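Local coordinates for glycoside hydrolase family 16 protein (PDB 6T2N), which probably cleaves internal beta-galactosidic linkages in mucin O-glycans, as an endo-acting O-glycanase of a human gut bacterium, at residues S132-F145 against P262-A274. Sequence-based numbering, arbitrary orientation.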
loop_
_atom_site.group_PDB
_atom_site.type_symbol
_atom_site.label_atom_id
_atom_site.label_comp_id
_atom_site.label_asym_id
_atom_site.label_seq_id
_atom_site.Cartn_x
_atom_site.Cartn_y
_atom_site.Cartn_z
ATOM N N SER A 132 12.042 -2.592 -9.826
ATOM C CA SER A 132 10.621 -2.217 -9.958
ATOM C C SER A 132 10.487 -0.826 -9.355
ATOM O O SER A 132 11.563 -0.266 -8.953
ATOM C CB SER A 132 9.724 -3.274 -9.319
ATOM O OG SER A 132 8.343 -3.035 -9.613
ATOM N N GLY A 133 9.241 -0.352 -9.220
ATOM C CA GLY A 133 8.924 0.950 -8.570
ATOM C C GLY A 133 8.019 0.854 -7.339
ATOM O O GLY A 133 7.143 -0.008 -7.276
ATOM N N SER A 134 8.214 1.790 -6.428
ATOM C CA SER A 134 7.432 1.974 -5.192
ATOM C C SER A 134 7.421 3.475 -4.921
ATOM O O SER A 134 8.543 4.099 -4.945
ATOM C CB SER A 134 8.013 1.186 -4.017
ATOM O OG SER A 134 7.204 1.321 -2.855
ATOM N N VAL A 135 6.223 4.028 -4.718
ATOM C CA VAL A 135 6.021 5.431 -4.261
ATOM C C VAL A 135 5.400 5.407 -2.871
ATOM O O VAL A 135 4.569 4.522 -2.598
ATOM C CB VAL A 135 5.151 6.246 -5.237
ATOM C CG1 VAL A 135 5.917 6.600 -6.492
ATOM C CG2 VAL A 135 3.841 5.550 -5.573
ATOM N N THR A 136 5.731 6.400 -2.063
ATOM C CA THR A 136 5.280 6.476 -0.659
ATOM C C THR A 136 4.883 7.919 -0.394
ATOM O O THR A 136 5.590 8.842 -0.904
ATOM C CB THR A 136 6.401 5.984 0.260
ATOM O OG1 THR A 136 6.026 6.208 1.622
ATOM C CG2 THR A 136 7.723 6.666 -0.057
ATOM N N THR A 137 3.828 8.111 0.384
ATOM C CA THR A 137 3.422 9.465 0.811
ATOM C C THR A 137 4.088 9.775 2.153
ATOM O O THR A 137 3.805 10.837 2.692
ATOM C CB THR A 137 1.896 9.601 0.770
ATOM O OG1 THR A 137 1.294 8.960 1.901
ATOM C CG2 THR A 137 1.327 9.057 -0.528
ATOM N N ILE A 138 4.975 8.904 2.642
ATOM C CA ILE A 138 5.440 8.952 4.066
ATOM C C ILE A 138 5.688 10.414 4.390
ATOM O O ILE A 138 5.188 10.856 5.438
ATOM C CB ILE A 138 6.668 8.053 4.366
ATOM C CG1 ILE A 138 6.881 7.863 5.881
ATOM C CG2 ILE A 138 7.914 8.562 3.678
ATOM C CD1 ILE A 138 8.072 6.997 6.278
ATOM N N LYS A 139 6.287 11.130 3.443
ATOM C CA LYS A 139 6.829 12.498 3.634
ATOM C C LYS A 139 5.961 13.552 2.943
ATOM O O LYS A 139 6.316 14.716 3.007
ATOM C CB LYS A 139 8.264 12.574 3.100
ATOM C CG LYS A 139 9.302 12.202 4.148
ATOM C CD LYS A 139 10.738 12.230 3.714
ATOM C CE LYS A 139 11.611 11.754 4.857
ATOM N NZ LYS A 139 13.041 11.678 4.483
ATOM N N THR A 140 4.853 13.180 2.328
ATOM C CA THR A 140 4.094 14.136 1.499
ATOM C C THR A 140 2.691 14.320 2.073
ATOM O O THR A 140 2.267 15.472 2.200
ATOM C CB THR A 140 4.152 13.668 0.046
ATOM O OG1 THR A 140 3.386 12.475 -0.140
ATOM C CG2 THR A 140 5.584 13.412 -0.369
ATOM N N LYS A 141 2.011 13.229 2.424
ATOM C CA LYS A 141 0.619 13.257 2.945
ATOM C C LYS A 141 0.302 12.065 3.865
ATOM O O LYS A 141 0.436 10.877 3.436
ATOM C CB LYS A 141 -0.366 13.208 1.781
ATOM C CG LYS A 141 -1.817 13.383 2.192
ATOM C CD LYS A 141 -2.166 14.837 2.359
ATOM C CE LYS A 141 -3.611 15.023 2.737
ATOM N NZ LYS A 141 -3.735 15.031 4.212
ATOM N N ASN A 142 -0.181 12.380 5.068
ATOM C CA ASN A 142 -0.812 11.424 6.024
ATOM C C ASN A 142 -2.321 11.516 5.898
ATOM O O ASN A 142 -2.798 12.594 5.670
ATOM C CB ASN A 142 -0.481 11.762 7.460
ATOM C CG ASN A 142 0.999 11.735 7.697
ATOM O OD1 ASN A 142 1.452 12.303 8.678
ATOM N ND2 ASN A 142 1.744 11.091 6.807
ATOM N N PHE A 143 -3.018 10.402 6.023
ATOM C CA PHE A 143 -4.497 10.342 5.948
ATOM C C PHE A 143 -5.004 9.971 7.328
ATOM O O PHE A 143 -4.342 9.107 7.941
ATOM C CB PHE A 143 -4.925 9.315 4.902
ATOM C CG PHE A 143 -4.290 9.537 3.558
ATOM C CD1 PHE A 143 -4.841 10.437 2.662
ATOM C CD2 PHE A 143 -3.129 8.870 3.207
ATOM C CE1 PHE A 143 -4.242 10.661 1.429
ATOM C CE2 PHE A 143 -2.528 9.105 1.980
ATOM C CZ PHE A 143 -3.082 10.005 1.101
ATOM N N MET A 144 -6.078 10.611 7.808
ATOM C CA MET A 144 -6.759 10.188 9.083
ATOM C C MET A 144 -8.271 10.342 9.010
ATOM O O MET A 144 -8.777 11.394 9.249
ATOM C CB MET A 144 -6.271 10.949 10.308
ATOM C CG MET A 144 -6.659 10.248 11.566
ATOM S SD MET A 144 -5.612 10.783 12.927
ATOM C CE MET A 144 -6.765 10.636 14.295
ATOM N N PHE A 145 -8.926 9.255 8.701
ATOM C CA PHE A 145 -10.380 9.162 8.463
ATOM C C PHE A 145 -10.619 9.718 7.048
ATOM O O PHE A 145 -10.226 10.892 6.634
ATOM C CB PHE A 145 -11.232 9.794 9.599
ATOM C CG PHE A 145 -10.883 9.343 11.005
ATOM C CD1 PHE A 145 -10.557 8.019 11.264
ATOM C CD2 PHE A 145 -10.827 10.249 12.041
ATOM C CE1 PHE A 145 -10.141 7.625 12.514
ATOM C CE2 PHE A 145 -10.433 9.847 13.303
ATOM C CZ PHE A 145 -10.104 8.532 13.538
ATOM N N PRO A 262 -4.066 1.611 17.246
ATOM C CA PRO A 262 -3.226 2.078 16.160
ATOM C C PRO A 262 -4.003 2.616 14.944
ATOM O O PRO A 262 -3.378 3.294 14.095
ATOM C CB PRO A 262 -2.490 0.783 15.825
ATOM C CG PRO A 262 -3.516 -0.268 15.996
ATOM C CD PRO A 262 -4.113 0.142 17.309
ATOM N N PHE A 263 -5.302 2.326 14.848
ATOM C CA PHE A 263 -6.138 2.690 13.673
ATOM C C PHE A 263 -6.827 4.050 13.840
ATOM O O PHE A 263 -7.648 4.418 12.979
ATOM C CB PHE A 263 -7.124 1.557 13.389
ATOM C CG PHE A 263 -6.427 0.336 12.851
ATOM C CD1 PHE A 263 -5.596 0.449 11.733
ATOM C CD2 PHE A 263 -6.609 -0.908 13.433
ATOM C CE1 PHE A 263 -4.953 -0.648 11.212
ATOM C CE2 PHE A 263 -5.953 -2.010 12.918
ATOM C CZ PHE A 263 -5.123 -1.868 11.811
ATOM N N ARG A 264 -6.517 4.785 14.912
ATOM C CA ARG A 264 -6.980 6.193 15.092
ATOM C C ARG A 264 -5.728 7.082 15.112
ATOM O O ARG A 264 -5.666 8.044 15.856
ATOM C CB ARG A 264 -7.834 6.344 16.365
ATOM C CG ARG A 264 -8.976 5.336 16.509
ATOM C CD ARG A 264 -9.847 5.543 17.766
ATOM N NE ARG A 264 -11.172 4.868 17.721
ATOM C CZ ARG A 264 -11.697 4.085 18.682
ATOM N NH1 ARG A 264 -11.038 3.886 19.819
ATOM N NH2 ARG A 264 -12.873 3.476 18.487
ATOM N N THR A 265 -4.728 6.724 14.337
ATOM C CA THR A 265 -3.543 7.568 14.100
ATOM C C THR A 265 -3.488 7.747 12.601
ATOM O O THR A 265 -4.199 7.042 11.887
ATOM C CB THR A 265 -2.291 6.956 14.744
ATOM O OG1 THR A 265 -1.871 5.724 14.138
ATOM C CG2 THR A 265 -2.553 6.731 16.218
ATOM N N PRO A 266 -2.699 8.719 12.093
ATOM C CA PRO A 266 -2.535 8.873 10.647
ATOM C C PRO A 266 -1.701 7.741 10.028
ATOM O O PRO A 266 -0.790 7.131 10.661
ATOM C CB PRO A 266 -1.889 10.249 10.517
ATOM C CG PRO A 266 -1.141 10.433 11.810
ATOM C CD PRO A 266 -1.970 9.737 12.866
ATOM N N PHE A 267 -2.059 7.461 8.784
ATOM C CA PHE A 267 -1.492 6.361 7.956
ATOM C C PHE A 267 -0.918 6.926 6.646
ATOM O O PHE A 267 -1.594 7.784 6.025
ATOM C CB PHE A 267 -2.606 5.334 7.742
ATOM C CG PHE A 267 -2.629 4.212 8.737
ATOM C CD1 PHE A 267 -3.122 4.411 9.996
ATOM C CD2 PHE A 267 -2.145 2.968 8.406
ATOM C CE1 PHE A 267 -3.147 3.374 10.917
ATOM C CE2 PHE A 267 -2.168 1.928 9.313
ATOM C CZ PHE A 267 -2.668 2.136 10.578
ATOM N N TYR A 268 0.267 6.486 6.205
ATOM C CA TYR A 268 0.804 6.939 4.879
ATOM C C TYR A 268 0.662 5.824 3.853
ATOM O O TYR A 268 0.473 4.660 4.222
ATOM C CB TYR A 268 2.214 7.517 4.935
ATOM C CG TYR A 268 3.226 6.525 5.400
ATOM C CD1 TYR A 268 3.774 5.643 4.497
ATOM C CD2 TYR A 268 3.589 6.432 6.741
ATOM C CE1 TYR A 268 4.709 4.706 4.901
ATOM C CE2 TYR A 268 4.500 5.475 7.177
ATOM C CZ TYR A 268 5.061 4.609 6.245
ATOM O OH TYR A 268 5.971 3.643 6.574
ATOM N N LEU A 269 0.610 6.240 2.590
ATOM C CA LEU A 269 0.192 5.375 1.458
ATOM C C LEU A 269 1.404 4.926 0.646
ATOM O O LEU A 269 2.347 5.724 0.440
ATOM C CB LEU A 269 -0.793 6.101 0.551
ATOM C CG LEU A 269 -1.184 5.312 -0.700
ATOM C CD1 LEU A 269 -1.832 3.978 -0.361
ATOM C CD2 LEU A 269 -2.106 6.128 -1.619
ATOM N N ILE A 270 1.352 3.666 0.217
ATOM C CA ILE A 270 2.366 3.025 -0.657
ATOM C C ILE A 270 1.683 2.357 -1.832
ATOM O O ILE A 270 0.735 1.560 -1.570
ATOM C CB ILE A 270 3.151 1.967 0.095
ATOM C CG1 ILE A 270 3.896 2.574 1.268
ATOM C CG2 ILE A 270 4.076 1.305 -0.881
ATOM C CD1 ILE A 270 4.856 1.590 1.899
ATOM N N LEU A 271 2.222 2.633 -3.029
ATOM C CA LEU A 271 1.884 1.954 -4.308
ATOM C C LEU A 271 3.163 1.290 -4.817
ATOM O O LEU A 271 4.157 1.986 -4.965
ATOM C CB LEU A 271 1.350 3.012 -5.267
ATOM C CG LEU A 271 0.259 3.922 -4.701
ATOM C CD1 LEU A 271 -0.166 4.941 -5.725
ATOM C CD2 LEU A 271 -0.950 3.129 -4.300
ATOM N N ASN A 272 3.174 -0.018 -5.008
ATOM C CA ASN A 272 4.430 -0.732 -5.330
ATOM C C ASN A 272 4.110 -2.062 -6.048
ATOM O O ASN A 272 2.958 -2.577 -5.916
ATOM C CB ASN A 272 5.287 -0.903 -4.077
ATOM C CG ASN A 272 4.757 -2.034 -3.228
ATOM O OD1 ASN A 272 3.790 -1.861 -2.516
ATOM N ND2 ASN A 272 5.256 -3.238 -3.414
ATOM N N SER A 273 5.063 -2.550 -6.858
ATOM C CA SER A 273 5.151 -3.952 -7.316
ATOM C C SER A 273 6.431 -4.542 -6.738
ATOM O O SER A 273 7.538 -4.094 -7.112
ATOM C CB SER A 273 5.133 -4.063 -8.786
ATOM O OG SER A 273 3.877 -3.677 -9.302
ATOM N N ALA A 274 6.284 -5.505 -5.842
ATOM C CA ALA A 274 7.402 -6.360 -5.430
ATOM C C ALA A 274 7.486 -7.555 -6.376
ATOM O O ALA A 274 6.629 -7.663 -7.254
ATOM C CB ALA A 274 7.236 -6.808 -4.014
#
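The I138 side chain lies over one face of the Y268 ring. Its CG1 sits 3.6 Å from the centroid of that ring, 10° off the normal, in a CH-pi contact. CG1 is anti to the backbone N of I138 (chi1 -166°), and the two side chains run alongside each other. T136 OG1 meets the same ring obliquely and accepts from I138 N, forming an ST turn. T137 OG1 joins strand 267-275 to the loop of its own segment: it takes a nearly straight bond from L269 N (2.9 Å, 176°) and donates to K141 O, 2.6 Å away. A side-chain oxygen thus stands in for a backbone acceptor where the chain loops out after T137, to rejoin at about N142. On either side of this break the pairing is antiparallel, with V135 bonded to L271 and F143 to F267. V135 CG2 packs on L271 CB at 3.6 Å. On the same face, F143 CE2 reaches L269 CB at 3.8 Å, while F267 O lies at the edge of the F143 ring. Farther along, M144 SD rests beside P266 CD (3.8 Å). L269 and L271 also touch V299 of strand 292-302, in the opposing sheet. The arrangement is an interrupted antiparallel strand pair within the beta-sandwich (jelly roll) fold of family 16 glycoside hydrolases.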